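Local coordinates for protein glucanase (Clostridium thermocellum, PDB 5GXX) that probably hydrolyses internal beta-1,4-glucosidic bonds of cellulose as an endoglucanase of glycosyl hydrolase family 9, pairing its catalytic domain with a cellulose-binding domain, at residues S64-G69 with A149-V154; N91-L96 with I157-D162; K56-M61 with D97-C102; S205-L210 with M253-R258; W70-Y75 with H87-L92. The protein carries 1 engineered substitution. All blocks are in the same frame, centred on the assembly; numbering follows the deposited sequence.

Contact 1 (S64-G69 with A149-V154)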
# COMPACT_ATOMS: atom_id res chain seq x y z
N SER A 64 39.74 -21.16 -9.17
CA SER A 64 40.24 -20.78 -7.84
C SER A 64 40.83 -22.01 -7.15
O SER A 64 41.94 -21.96 -6.61
CB SER A 64 39.19 -20.10 -6.96
OG SER A 64 38.70 -18.91 -7.54
N ALA A 65 40.09 -23.11 -7.14
CA ALA A 65 40.61 -24.36 -6.58
C ALA A 65 41.91 -24.82 -7.25
O ALA A 65 42.85 -25.20 -6.57
CB ALA A 65 39.55 -25.45 -6.68
N ALA A 66 41.97 -24.76 -8.59
CA ALA A 66 43.19 -25.11 -9.32
C ALA A 66 44.38 -24.26 -8.87
O ALA A 66 45.48 -24.76 -8.67
CB ALA A 66 42.98 -24.99 -10.82
N MET A 67 44.15 -22.96 -8.69
CA MET A 67 45.23 -22.07 -8.27
C MET A 67 45.64 -22.33 -6.82
O MET A 67 46.84 -22.24 -6.53
CB MET A 67 44.78 -20.63 -8.41
CG MET A 67 44.54 -20.17 -9.83
SD MET A 67 45.97 -20.39 -10.89
CE MET A 67 47.09 -19.10 -10.33
N LEU A 68 44.71 -22.67 -5.93
CA LEU A 68 45.08 -23.10 -4.58
C LEU A 68 45.91 -24.38 -4.63
O LEU A 68 46.88 -24.52 -3.87
CB LEU A 68 43.85 -23.30 -3.68
CG LEU A 68 43.04 -22.04 -3.36
CD1 LEU A 68 42.07 -22.32 -2.20
CD2 LEU A 68 43.90 -20.81 -3.02
N GLY A 69 45.54 -25.30 -5.53
CA GLY A 69 46.31 -26.52 -5.76
C GLY A 69 47.70 -26.18 -6.25
O GLY A 69 48.69 -26.75 -5.76
N ALA A 149 38.26 -30.24 -14.44
CA ALA A 149 39.24 -31.31 -14.59
C ALA A 149 40.62 -30.88 -14.08
O ALA A 149 41.28 -31.65 -13.38
CB ALA A 149 39.36 -31.73 -16.04
N ALA A 150 41.04 -29.67 -14.45
CA ALA A 150 42.35 -29.16 -14.07
C ALA A 150 42.47 -29.06 -12.56
O ALA A 150 43.49 -29.45 -11.98
CB ALA A 150 42.58 -27.80 -14.72
N ALA A 151 41.43 -28.52 -11.92
CA ALA A 151 41.42 -28.35 -10.47
C ALA A 151 41.57 -29.70 -9.77
O ALA A 151 42.35 -29.86 -8.83
CB ALA A 151 40.13 -27.68 -10.03
N LEU A 152 40.83 -30.68 -10.29
CA LEU A 152 40.93 -32.02 -9.73
C LEU A 152 42.26 -32.72 -10.03
O LEU A 152 42.76 -33.50 -9.22
CB LEU A 152 39.72 -32.86 -10.16
CG LEU A 152 38.41 -32.42 -9.51
CD1 LEU A 152 37.20 -32.90 -10.32
CD2 LEU A 152 38.31 -32.86 -8.05
N ALA A 153 42.86 -32.40 -11.17
CA ALA A 153 44.16 -32.98 -11.50
C ALA A 153 45.23 -32.48 -10.54
O ALA A 153 45.91 -33.26 -9.88
CB ALA A 153 44.53 -32.68 -12.94
N VAL A 154 45.40 -31.16 -10.45
CA VAL A 154 46.36 -30.67 -9.46
C VAL A 154 46.00 -31.06 -8.02
O VAL A 154 46.88 -31.44 -7.24
CB VAL A 154 46.64 -29.17 -9.63
CG1 VAL A 154 45.38 -28.30 -9.41
CG2 VAL A 154 47.78 -28.75 -8.72
O HOH W 1 43.40 -28.20 -6.90
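Ala66 and Ala151 press helix 58-75 against helix 142-158 within the (alpha/alpha)6 barrel, the catalytic fold of family 9 glycosyl hydrolases. The evidence for close approach is in the backbone: their CA atoms are 3.9 Å apart, and the axes of 64-69 and 149-154 come to 7.9 Å with N-to-C directions diverging by 24°. Small side chains permit this. The two methyls pass each other and land on main chain, Ala66 CB at 3.7 Å from Ala151 CA and Ala151 CB equally close to Ala66 N. One turn on, Val154 extends the tight zone by setting its two branches on successive parts of the facing backbone. A chi1 of 63° sets CG1 between its own backbone N and carbonyl carbon and delivers it to Ala66 O at 3.6 Å, while the CG2 branch rests on the bare backbone of Gly69. Trp207 of helix 198-212 covers Val154 from outside the pair.

Beside Ala65 the fit is looser, Ala65 CB standing 4.1 Å from Ala151 CB, and a single water links the helices; no direct hydrogen bond crosses between them. Ala65 O already accepts the helical bond from Gly69 N, and the water adds a second. It donates to both helices, to Ala65 O at 3.1 Å and to Ala151 O at 2.8 Å.

Contact 2 (N91-L96 with I157-D162)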
# COMPACT_ATOMS: atom_id res chain seq x y z
N ASN A 91 40.82 -26.43 3.03
CA ASN A 91 40.00 -25.49 2.26
C ASN A 91 39.91 -25.88 0.79
O ASN A 91 38.84 -25.79 0.19
CB ASN A 91 40.50 -24.06 2.45
CG ASN A 91 39.84 -23.41 3.64
OD1 ASN A 91 38.67 -23.06 3.59
ND2 ASN A 91 40.57 -23.32 4.74
N LEU A 92 41.03 -26.32 0.22
CA LEU A 92 41.02 -26.80 -1.15
C LEU A 92 40.10 -28.03 -1.26
O LEU A 92 39.28 -28.09 -2.18
CB LEU A 92 42.44 -27.11 -1.64
CG LEU A 92 42.54 -27.83 -2.98
CD1 LEU A 92 41.85 -27.06 -4.11
CD2 LEU A 92 43.98 -28.09 -3.32
N ALA A 93 40.20 -28.96 -0.31
CA ALA A 93 39.46 -30.22 -0.42
C ALA A 93 37.96 -29.96 -0.45
O ALA A 93 37.21 -30.66 -1.12
CB ALA A 93 39.80 -31.18 0.72
N PHE A 94 37.53 -28.96 0.30
CA PHE A 94 36.12 -28.60 0.39
C PHE A 94 35.58 -28.25 -1.00
O PHE A 94 34.48 -28.67 -1.38
CB PHE A 94 35.95 -27.45 1.39
CG PHE A 94 34.52 -27.14 1.70
CD1 PHE A 94 33.87 -27.81 2.74
CD2 PHE A 94 33.82 -26.18 0.98
CE1 PHE A 94 32.54 -27.56 3.04
CE2 PHE A 94 32.49 -25.93 1.29
CZ PHE A 94 31.85 -26.61 2.31
N ALA A 95 36.34 -27.48 -1.77
CA ALA A 95 35.92 -27.11 -3.11
C ALA A 95 35.99 -28.31 -4.06
O ALA A 95 35.07 -28.52 -4.85
CB ALA A 95 36.77 -25.95 -3.64
N LEU A 96 37.07 -29.07 -4.00
CA LEU A 96 37.22 -30.26 -4.84
C LEU A 96 36.09 -31.25 -4.59
O LEU A 96 35.59 -31.85 -5.55
CB LEU A 96 38.58 -30.93 -4.65
CG LEU A 96 39.74 -30.03 -5.11
CD1 LEU A 96 41.07 -30.73 -4.89
CD2 LEU A 96 39.63 -29.53 -6.54
N ILE A 157 47.26 -34.45 -7.02
CA ILE A 157 48.68 -34.49 -6.69
C ILE A 157 48.91 -34.00 -5.26
O ILE A 157 49.48 -34.69 -4.41
CB ILE A 157 49.53 -33.60 -7.62
CG1 ILE A 157 49.30 -33.98 -9.08
CG2 ILE A 157 51.02 -33.61 -7.23
CD1 ILE A 157 49.99 -33.06 -10.08
N VAL A 158 48.48 -32.77 -4.99
CA VAL A 158 48.86 -32.13 -3.74
C VAL A 158 48.15 -32.71 -2.53
O VAL A 158 48.65 -32.60 -1.41
CB VAL A 158 48.76 -30.58 -3.83
CG1 VAL A 158 49.49 -30.09 -5.06
CG2 VAL A 158 47.32 -30.08 -3.85
N LEU A 159 46.99 -33.34 -2.75
CA LEU A 159 46.23 -34.00 -1.69
C LEU A 159 46.26 -35.54 -1.79
O LEU A 159 45.56 -36.22 -1.04
CB LEU A 159 44.79 -33.50 -1.65
CG LEU A 159 44.58 -31.98 -1.49
CD1 LEU A 159 43.11 -31.60 -1.51
CD2 LEU A 159 45.24 -31.50 -0.20
N LYS A 160 47.10 -36.05 -2.69
CA LYS A 160 47.38 -37.49 -2.78
C LYS A 160 46.07 -38.27 -2.78
O LYS A 160 45.82 -39.16 -1.96
CB LYS A 160 48.28 -37.93 -1.62
CG LYS A 160 49.67 -37.31 -1.63
CD LYS A 160 50.55 -38.03 -0.61
CE LYS A 160 51.95 -37.42 -0.52
NZ LYS A 160 52.62 -37.36 -1.85
N ASN A 161 45.20 -37.89 -3.70
CA ASN A 161 43.84 -38.38 -3.68
C ASN A 161 43.44 -39.04 -5.00
O ASN A 161 43.29 -38.37 -6.02
CB ASN A 161 42.92 -37.20 -3.36
CG ASN A 161 41.50 -37.61 -3.06
OD1 ASN A 161 40.81 -38.18 -3.91
ND2 ASN A 161 41.05 -37.32 -1.85
N ASP A 162 43.24 -40.35 -4.99
CA ASP A 162 42.95 -41.04 -6.25
C ASP A 162 41.56 -40.77 -6.82
O ASP A 162 41.36 -40.88 -8.03
CB ASP A 162 43.22 -42.55 -6.13
CG ASP A 162 44.71 -42.87 -6.17
OD1 ASP A 162 45.47 -42.19 -6.90
OD2 ASP A 162 45.13 -43.81 -5.47
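Leu159 reaches from the C-terminal end of helix 142-158 to Leu92, Ala93 and Leu96 on helix 85-101, joining two helices of the family 9 (alpha/alpha)6 barrel. It is the first residue beyond the helical phi/psi range, in a Schellman motif whose C-prime residue is Lys160, with a positive phi of 49°; Lys160 N bonds to Ile157 O at 3.2 Å, and Asn161 N pairs with Ser156 O. Asn161 then N-caps the following helix, its OD1 taking the N-H of Tyr164.

Along the Leu159 side chain, CB is a stem that starts toward helix 85-101 without yet meeting it. CG lies anti to the carbonyl carbon (chi1 -56°) and draws to 4.3 Å from Leu92 CD2. The branches then part. CD1 settles among three side chains, standing 4.0 Å from Leu92 CD2, from Ala93 CB and from Leu96 CD1, so this one methyl is shared equally by three residues of helix 85-101. CD2 turns instead to the aliphatic part of Glu89, a turn earlier on the same helix. Tyr164 also packs on Leu159, Ala93 and Leu96, lining the cluster with helix 162-178. Val158 supplies the remaining touch: its side chain crosses that of Leu92 at about a right angle, with Val158 CG2 3.9 Å from Leu92 CD2.

Contact 3 (K56-M61 with D97-C102)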
# COMPACT_ATOMS: atom_id res chain seq x y z
N LYS A 56 26.89 -20.24 -7.04
CA LYS A 56 28.02 -21.14 -7.26
C LYS A 56 28.27 -21.16 -8.77
O LYS A 56 27.52 -21.73 -9.57
CB LYS A 56 27.75 -22.53 -6.65
CG LYS A 56 27.34 -22.53 -5.18
CD LYS A 56 27.13 -23.95 -4.68
CE LYS A 56 26.46 -23.96 -3.34
NZ LYS A 56 26.25 -25.36 -2.92
N PHE A 57 29.33 -20.46 -9.18
CA PHE A 57 29.73 -20.36 -10.58
C PHE A 57 30.94 -21.27 -10.78
O PHE A 57 32.03 -20.92 -10.36
CB PHE A 57 30.16 -18.94 -10.97
CG PHE A 57 29.04 -17.96 -11.20
CD1 PHE A 57 28.18 -18.10 -12.28
CD2 PHE A 57 28.93 -16.81 -10.41
CE1 PHE A 57 27.20 -17.14 -12.53
CE2 PHE A 57 27.95 -15.84 -10.64
CZ PHE A 57 27.07 -16.01 -11.72
N ASN A 58 30.76 -22.42 -11.41
CA ASN A 58 31.82 -23.43 -11.40
C ASN A 58 33.10 -23.05 -12.12
O ASN A 58 34.15 -23.59 -11.78
CB ASN A 58 31.34 -24.77 -11.97
CG ASN A 58 30.48 -25.57 -11.01
OD1 ASN A 58 29.76 -25.01 -10.19
ND2 ASN A 58 30.57 -26.90 -11.11
N LEU A 59 33.04 -22.18 -13.13
CA LEU A 59 34.25 -21.82 -13.86
C LEU A 59 35.23 -21.09 -12.95
O LEU A 59 36.35 -21.57 -12.76
CB LEU A 59 33.97 -21.09 -15.18
CG LEU A 59 35.18 -20.68 -16.04
CD1 LEU A 59 36.08 -21.86 -16.39
CD2 LEU A 59 34.69 -19.99 -17.31
N PRO A 60 34.86 -19.92 -12.38
CA PRO A 60 35.83 -19.33 -11.44
C PRO A 60 36.02 -20.15 -10.16
O PRO A 60 37.07 -20.04 -9.53
CB PRO A 60 35.21 -17.96 -11.12
CG PRO A 60 33.72 -18.18 -11.34
CD PRO A 60 33.69 -19.05 -12.56
N MET A 61 35.05 -20.98 -9.78
CA MET A 61 35.24 -21.77 -8.57
C MET A 61 36.34 -22.78 -8.79
O MET A 61 37.26 -22.91 -7.95
CB MET A 61 33.97 -22.49 -8.13
CG MET A 61 34.04 -22.91 -6.67
SD MET A 61 32.92 -24.22 -6.17
CE MET A 61 31.30 -23.57 -6.56
N ASP A 97 35.66 -31.42 -3.33
CA ASP A 97 34.56 -32.34 -3.04
C ASP A 97 33.29 -31.94 -3.79
O ASP A 97 32.57 -32.78 -4.31
CB ASP A 97 34.29 -32.44 -1.54
CG ASP A 97 35.36 -33.23 -0.82
OD1 ASP A 97 36.17 -33.91 -1.49
OD2 ASP A 97 35.41 -33.19 0.43
N TYR A 98 33.02 -30.64 -3.84
CA TYR A 98 31.92 -30.08 -4.61
C TYR A 98 32.06 -30.38 -6.10
O TYR A 98 31.08 -30.80 -6.70
CB TYR A 98 31.72 -28.58 -4.32
CG TYR A 98 30.82 -27.87 -5.31
CD1 TYR A 98 31.35 -27.29 -6.46
CD2 TYR A 98 29.44 -27.78 -5.11
CE1 TYR A 98 30.54 -26.62 -7.37
CE2 TYR A 98 28.62 -27.13 -6.02
CZ TYR A 98 29.18 -26.56 -7.15
OH TYR A 98 28.39 -25.91 -8.07
N LEU A 99 33.24 -30.20 -6.69
CA LEU A 99 33.40 -30.46 -8.12
C LEU A 99 33.10 -31.92 -8.44
O LEU A 99 32.44 -32.21 -9.45
CB LEU A 99 34.79 -30.09 -8.62
CG LEU A 99 35.21 -28.63 -8.42
CD1 LEU A 99 36.57 -28.37 -9.05
CD2 LEU A 99 34.14 -27.70 -9.01
N VAL A 100 33.55 -32.83 -7.58
CA VAL A 100 33.20 -34.25 -7.70
C VAL A 100 31.69 -34.47 -7.59
O VAL A 100 31.11 -35.22 -8.39
CB VAL A 100 33.98 -35.13 -6.69
CG1 VAL A 100 33.46 -36.59 -6.62
CG2 VAL A 100 35.44 -35.17 -7.07
N ALA A 101 31.05 -33.79 -6.63
CA ALA A 101 29.62 -33.96 -6.42
C ALA A 101 28.76 -33.44 -7.57
O ALA A 101 27.58 -33.80 -7.68
CB ALA A 101 29.18 -33.36 -5.08
N CYS A 102 29.35 -32.63 -8.44
CA CYS A 102 28.65 -32.09 -9.61
C CYS A 102 28.53 -33.07 -10.78
O CYS A 102 27.83 -32.77 -11.75
CB CYS A 102 29.38 -30.86 -10.15
SG CYS A 102 29.14 -29.38 -9.14
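At the junction of strand 56-57 and helix 58-75, in the family 9 (alpha/alpha)6 barrel domain, Asn58 is hydrogen-bonded to Tyr98 through OD1 and to Cys102 through ND2. Tyr98 OH donates to Asn58 OD1 at 2.7 Å; the hydroxyl lies in the carbonyl plane on a lone pair, with a C=O...donor angle of 133°. Asn58 ND2 in turn reaches Cys102 SG at 3.5 Å, a nearly straight bond (165°) within the amide plane. With both ends held, the amide has its rotation fixed, its plane 65° from that of the tyrosine ring. The Cys102 sulfur also lies over one face of the Tyr98 ring, offset toward the rim.

Met61 crosses Tyr98 at about a right angle. Bent at its last torsion, it makes an oblique Met-aromatic contact, SD 4.2 Å from the ring centroid, and CE comes to a tight 3.2 Å from Tyr98 CE1. Lys56 passes obliquely near the phenol, its CD 3.8 Å from Tyr98 CE2, before its NZ bonds to Val44 O and Gly46 O.

Strand 108-112 ties both sides together, since Lys56, Asn58 and Cys102 make backbone hydrogen bonds with Ile112, Tyr110 and Val109. Helix 142-158 closes in through Val144 and Met148 against Asn58, and Ala151 against Leu99.

Contact 4 (S205-L210 with M253-R258)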
# COMPACT_ATOMS: atom_id res chain seq x y z
N SER A 205 45.04 -30.77 -19.56
CA SER A 205 45.94 -31.82 -20.04
C SER A 205 47.35 -31.67 -19.46
O SER A 205 48.00 -32.67 -19.14
CB SER A 205 45.97 -31.93 -21.58
OG SER A 205 46.35 -30.71 -22.21
N THR A 206 47.81 -30.43 -19.29
CA THR A 206 49.13 -30.17 -18.71
C THR A 206 49.18 -30.67 -17.27
O THR A 206 50.12 -31.37 -16.89
CB THR A 206 49.48 -28.66 -18.78
OG1 THR A 206 49.56 -28.29 -20.16
CG2 THR A 206 50.80 -28.35 -18.09
N TRP A 207 48.17 -30.32 -16.48
CA TRP A 207 48.08 -30.83 -15.11
C TRP A 207 47.94 -32.35 -15.04
O TRP A 207 48.49 -32.97 -14.13
CB TRP A 207 46.95 -30.14 -14.32
CG TRP A 207 47.40 -28.80 -13.77
CD1 TRP A 207 46.90 -27.57 -14.10
CD2 TRP A 207 48.44 -28.57 -12.81
NE1 TRP A 207 47.57 -26.59 -13.40
CE2 TRP A 207 48.52 -27.17 -12.61
CE3 TRP A 207 49.31 -29.41 -12.11
CZ2 TRP A 207 49.44 -26.59 -11.73
CZ3 TRP A 207 50.23 -28.83 -11.23
CH2 TRP A 207 50.28 -27.43 -11.04
N LEU A 208 47.21 -32.95 -15.98
CA LEU A 208 47.14 -34.41 -16.08
C LEU A 208 48.48 -35.06 -16.42
O LEU A 208 48.80 -36.13 -15.88
CB LEU A 208 46.02 -34.86 -17.03
CG LEU A 208 44.61 -34.75 -16.46
CD1 LEU A 208 43.53 -34.79 -17.53
CD2 LEU A 208 44.34 -35.78 -15.34
N TYR A 209 49.28 -34.42 -17.27
CA TYR A 209 50.64 -34.87 -17.50
C TYR A 209 51.44 -34.81 -16.21
O TYR A 209 52.13 -35.77 -15.84
CB TYR A 209 51.34 -34.01 -18.56
CG TYR A 209 52.70 -34.55 -18.95
CD1 TYR A 209 52.82 -35.87 -19.38
CD2 TYR A 209 53.87 -33.78 -18.86
CE1 TYR A 209 54.05 -36.41 -19.74
CE2 TYR A 209 55.12 -34.33 -19.20
CZ TYR A 209 55.19 -35.64 -19.65
OH TYR A 209 56.39 -36.22 -20.02
N LEU A 210 51.34 -33.68 -15.51
CA LEU A 210 52.10 -33.54 -14.28
C LEU A 210 51.60 -34.50 -13.20
O LEU A 210 52.35 -34.87 -12.30
CB LEU A 210 52.08 -32.08 -13.80
CG LEU A 210 52.80 -31.01 -14.63
CD1 LEU A 210 52.62 -29.67 -13.91
CD2 LEU A 210 54.27 -31.34 -14.82
N MET A 253 51.70 -22.37 -20.26
CA MET A 253 52.94 -22.21 -21.03
C MET A 253 54.16 -22.22 -20.11
O MET A 253 55.21 -22.80 -20.43
CB MET A 253 52.89 -20.93 -21.88
CG MET A 253 51.80 -20.91 -22.98
SD MET A 253 51.98 -22.16 -24.29
CE MET A 253 53.12 -21.33 -25.39
N ILE A 254 54.02 -21.60 -18.94
CA ILE A 254 55.07 -21.60 -17.93
C ILE A 254 55.35 -23.02 -17.45
O ILE A 254 56.51 -23.42 -17.37
CB ILE A 254 54.75 -20.61 -16.78
CG1 ILE A 254 54.96 -19.17 -17.30
CG2 ILE A 254 55.59 -20.89 -15.54
CD1 ILE A 254 54.36 -18.12 -16.38
N LEU A 255 54.29 -23.77 -17.16
CA LEU A 255 54.43 -25.16 -16.74
C LEU A 255 55.08 -25.99 -17.84
O LEU A 255 55.89 -26.87 -17.54
CB LEU A 255 53.07 -25.75 -16.35
CG LEU A 255 52.39 -25.14 -15.13
CD1 LEU A 255 50.96 -25.66 -15.03
CD2 LEU A 255 53.17 -25.38 -13.83
N LEU A 256 54.74 -25.74 -19.10
CA LEU A 256 55.30 -26.51 -20.21
C LEU A 256 56.74 -26.14 -20.56
O LEU A 256 57.48 -26.96 -21.10
CB LEU A 256 54.42 -26.36 -21.46
CG LEU A 256 53.11 -27.16 -21.50
CD1 LEU A 256 52.53 -26.99 -22.90
CD2 LEU A 256 53.36 -28.65 -21.24
N ALA A 257 57.12 -24.89 -20.27
CA ALA A 257 58.52 -24.47 -20.35
C ALA A 257 59.35 -25.28 -19.36
O ALA A 257 60.40 -25.81 -19.72
CB ALA A 257 58.66 -22.98 -20.04
N ARG A 258 58.87 -25.38 -18.12
CA ARG A 258 59.57 -26.19 -17.12
C ARG A 258 59.59 -27.67 -17.51
O ARG A 258 60.63 -28.32 -17.42
CB ARG A 258 59.02 -25.93 -15.72
CG ARG A 258 59.75 -26.64 -14.59
CD ARG A 258 59.31 -26.11 -13.24
NE ARG A 258 57.90 -26.43 -12.99
CZ ARG A 258 57.19 -25.99 -11.97
NH1 ARG A 258 57.74 -25.20 -11.06
NH2 ARG A 258 55.93 -26.37 -11.84
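Leu255 and Leu256 of helix 249-260 pack on Thr206, Trp207 and Leu210 of helix 198-212, two helices of the family 9 (alpha/alpha)6 barrel. The segment axes approach to 10.4 Å and their directions differ by 35°, a separation that side chains must span. Helix 198-212 also carries Asp199 and Glu200, ligands of a bound calcium ion.

Along 253-258, Met253 turns its side chain from this contact to Tyr265 and Phe268 of helix 263-276. Leu255 does most of the touching. Its CB meets Thr206 CG2 at 3.9 Å; farther out, the side chain crosses Trp207 at about a right angle, and CD1 stands 3.5 Å above the indole plane, offset to the rim, 3.8 Å from Trp207 CZ2. The other branch, CD2, approaches Leu210 CD1 more loosely at 4.3 Å. Leu256 leans to Thr206 from the next position. It offers only carbon there, so the touch is van der Waals, and the Thr206 hydroxyl has its polar partner in Leu202 O of its own helix. Arg258 extends past the interface to a salt bridge with Glu74. On the Leu256 side of the contact, Thr206 OG1 lies 4.0 Å from Leu256 CG.

Contact 5 (W70-Y75 with H87-L92)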
# COMPACT_ATOMS: atom_id res chain seq x y z
N TRP A 70 47.78 -25.23 -7.19
CA TRP A 70 49.07 -24.86 -7.77
C TRP A 70 49.95 -24.27 -6.67
O TRP A 70 51.15 -24.56 -6.63
CB TRP A 70 48.90 -23.93 -8.97
CG TRP A 70 50.12 -23.73 -9.82
CD1 TRP A 70 51.31 -24.39 -9.72
CD2 TRP A 70 50.27 -22.82 -10.93
NE1 TRP A 70 52.19 -23.94 -10.67
CE2 TRP A 70 51.57 -22.97 -11.43
CE3 TRP A 70 49.43 -21.86 -11.52
CZ2 TRP A 70 52.05 -22.23 -12.52
CZ3 TRP A 70 49.90 -21.13 -12.60
CH2 TRP A 70 51.21 -21.29 -13.07
N ALA A 71 49.36 -23.46 -5.78
CA ALA A 71 50.12 -22.90 -4.66
C ALA A 71 50.77 -24.00 -3.81
O ALA A 71 51.96 -23.92 -3.46
CB ALA A 71 49.23 -22.01 -3.81
N LEU A 72 49.99 -25.03 -3.50
CA LEU A 72 50.49 -26.16 -2.73
C LEU A 72 51.53 -26.94 -3.53
O LEU A 72 52.52 -27.40 -2.94
CB LEU A 72 49.34 -27.08 -2.31
CG LEU A 72 48.43 -26.57 -1.17
CD1 LEU A 72 47.15 -27.40 -1.06
CD2 LEU A 72 49.13 -26.52 0.19
N TYR A 73 51.32 -27.10 -4.84
CA TYR A 73 52.23 -27.85 -5.70
C TYR A 73 53.62 -27.23 -5.74
O TYR A 73 54.62 -27.94 -5.73
CB TYR A 73 51.63 -27.99 -7.11
CG TYR A 73 52.46 -28.78 -8.10
CD1 TYR A 73 52.35 -30.17 -8.19
CD2 TYR A 73 53.31 -28.14 -8.99
CE1 TYR A 73 53.10 -30.90 -9.11
CE2 TYR A 73 54.06 -28.85 -9.92
CZ TYR A 73 53.95 -30.23 -9.97
OH TYR A 73 54.71 -30.91 -10.90
N GLU A 74 53.68 -25.91 -5.74
CA GLU A 74 54.97 -25.21 -5.81
C GLU A 74 55.62 -25.01 -4.46
O GLU A 74 56.84 -25.15 -4.33
CB GLU A 74 54.79 -23.82 -6.44
CG GLU A 74 54.26 -23.87 -7.86
CD GLU A 74 55.21 -24.53 -8.83
OE1 GLU A 74 56.43 -24.64 -8.54
OE2 GLU A 74 54.76 -24.92 -9.92
N TYR A 75 54.81 -24.67 -3.46
CA TYR A 75 55.33 -24.07 -2.24
C TYR A 75 54.81 -24.76 -0.97
O TYR A 75 55.14 -24.34 0.14
CB TYR A 75 55.11 -22.53 -2.27
CG TYR A 75 55.77 -21.85 -3.47
CD1 TYR A 75 57.11 -22.06 -3.78
CD2 TYR A 75 55.05 -20.96 -4.30
CE1 TYR A 75 57.72 -21.47 -4.88
CE2 TYR A 75 55.66 -20.36 -5.42
CZ TYR A 75 56.99 -20.62 -5.70
OH TYR A 75 57.65 -20.05 -6.78
N HIS A 87 45.55 -25.69 6.84
CA HIS A 87 44.43 -24.80 6.50
C HIS A 87 44.17 -24.73 5.00
O HIS A 87 43.01 -24.82 4.56
CB HIS A 87 44.62 -23.38 7.03
CG HIS A 87 44.57 -23.28 8.52
ND1 HIS A 87 43.46 -23.66 9.25
CD2 HIS A 87 45.49 -22.87 9.42
CE1 HIS A 87 43.71 -23.48 10.54
NE2 HIS A 87 44.93 -23.00 10.67
N LEU A 88 45.24 -24.53 4.23
CA LEU A 88 45.12 -24.44 2.78
C LEU A 88 44.63 -25.76 2.18
O LEU A 88 43.76 -25.76 1.31
CB LEU A 88 46.45 -23.97 2.18
CG LEU A 88 46.46 -23.80 0.66
CD1 LEU A 88 45.28 -22.97 0.14
CD2 LEU A 88 47.78 -23.18 0.20
N GLU A 89 45.17 -26.88 2.66
CA GLU A 89 44.78 -28.19 2.14
C GLU A 89 43.30 -28.52 2.31
O GLU A 89 42.64 -28.90 1.34
CB GLU A 89 45.63 -29.30 2.78
CG GLU A 89 47.00 -29.39 2.12
CD GLU A 89 47.94 -30.33 2.85
OE1 GLU A 89 47.58 -30.82 3.94
OE2 GLU A 89 49.05 -30.53 2.33
N ARG A 90 42.78 -28.36 3.52
CA ARG A 90 41.38 -28.70 3.76
C ARG A 90 40.41 -27.70 3.13
O ARG A 90 39.32 -28.06 2.71
CB ARG A 90 41.08 -28.93 5.25
CG ARG A 90 41.20 -27.71 6.16
CD ARG A 90 41.21 -28.21 7.61
NE ARG A 90 41.17 -27.09 8.55
CZ ARG A 90 41.18 -27.19 9.88
NH1 ARG A 90 41.26 -28.38 10.46
NH2 ARG A 90 41.10 -26.09 10.62
N ASN A 91 40.82 -26.43 3.03
CA ASN A 91 40.00 -25.49 2.26
C ASN A 91 39.91 -25.88 0.79
O ASN A 91 38.84 -25.79 0.19
CB ASN A 91 40.50 -24.06 2.45
CG ASN A 91 39.84 -23.41 3.64
OD1 ASN A 91 38.67 -23.06 3.59
ND2 ASN A 91 40.57 -23.32 4.74
N LEU A 92 41.03 -26.32 0.22
CA LEU A 92 41.02 -26.80 -1.15
C LEU A 92 40.10 -28.03 -1.26
O LEU A 92 39.28 -28.09 -2.18
CB LEU A 92 42.44 -27.11 -1.64
CG LEU A 92 42.54 -27.83 -2.98
CD1 LEU A 92 41.85 -27.06 -4.11
CD2 LEU A 92 43.98 -28.09 -3.32
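Leu72 and Leu88 point at each other tip to tip across two consecutive helices, 58-75 and 85-101, of the family 9 (alpha/alpha)6 barrel. The segments are roughly antiparallel (146° between directions), their axes 10.8 Å apart at closest. Leu72 CD2 and Leu88 CD2 meet at 3.6 Å; Leu88 reaches there with CG anti to its own N, chi1 -178°. The second branch of Leu72 serves two other neighbours. The Leu72 and Glu89 side chains cross obliquely, Leu72 CD1 lying 3.8 Å from Glu89 CG; Leu72 and Leu92 run past each other in opposite directions, with Leu72 CD1 4.0 Å from Leu92 CD2.

The polar bonds near the leucines run within a helix or to residues beyond the pair. Trp70 NE1 donates to Glu74 OE2 at 2.9 Å, nearly in the indole plane and on the anti lone pair; the same oxygen has a salt bridge to Arg258. His87 O accepts Asn91 N and, from the opposite face of its plane, Asn91 ND2 at 2.9 Å. Asn91 ND2 also bonds to Glu19.

The closest atoms of every touching pair are carbon and no hydrogen bond spans the segments, which makes the join apolar. Even Glu89 contributes a methylene here, its carboxylate being paired with Arg85, which probably offsets much of the charge beside the leucines.

Contacts 1, 2 and 5 cluster where helices 58-75, 85-101 and 142-158 meet pairwise, the centre of contact 2 about 8 Å from those of the other two. Leu92 serves contacts 2 and 5, and its CD1 touches Ala65 O of contact 1 at 3.2 Å. Contact 3 joins the same first two helices about 17 Å from contact 5, centre to centre. Contact 4 lies to one side, tied to contact 1 by Val154 CG2 on Trp207 CZ3 (3.5 Å) and to contact 5 by the Arg258 NH2 to Glu74 OE2 salt bridge (2.7 Å). The calcium ion bound by Asp199 and Glu200, among others, lies about 11 Å from the Ala150 side chain of contact 1.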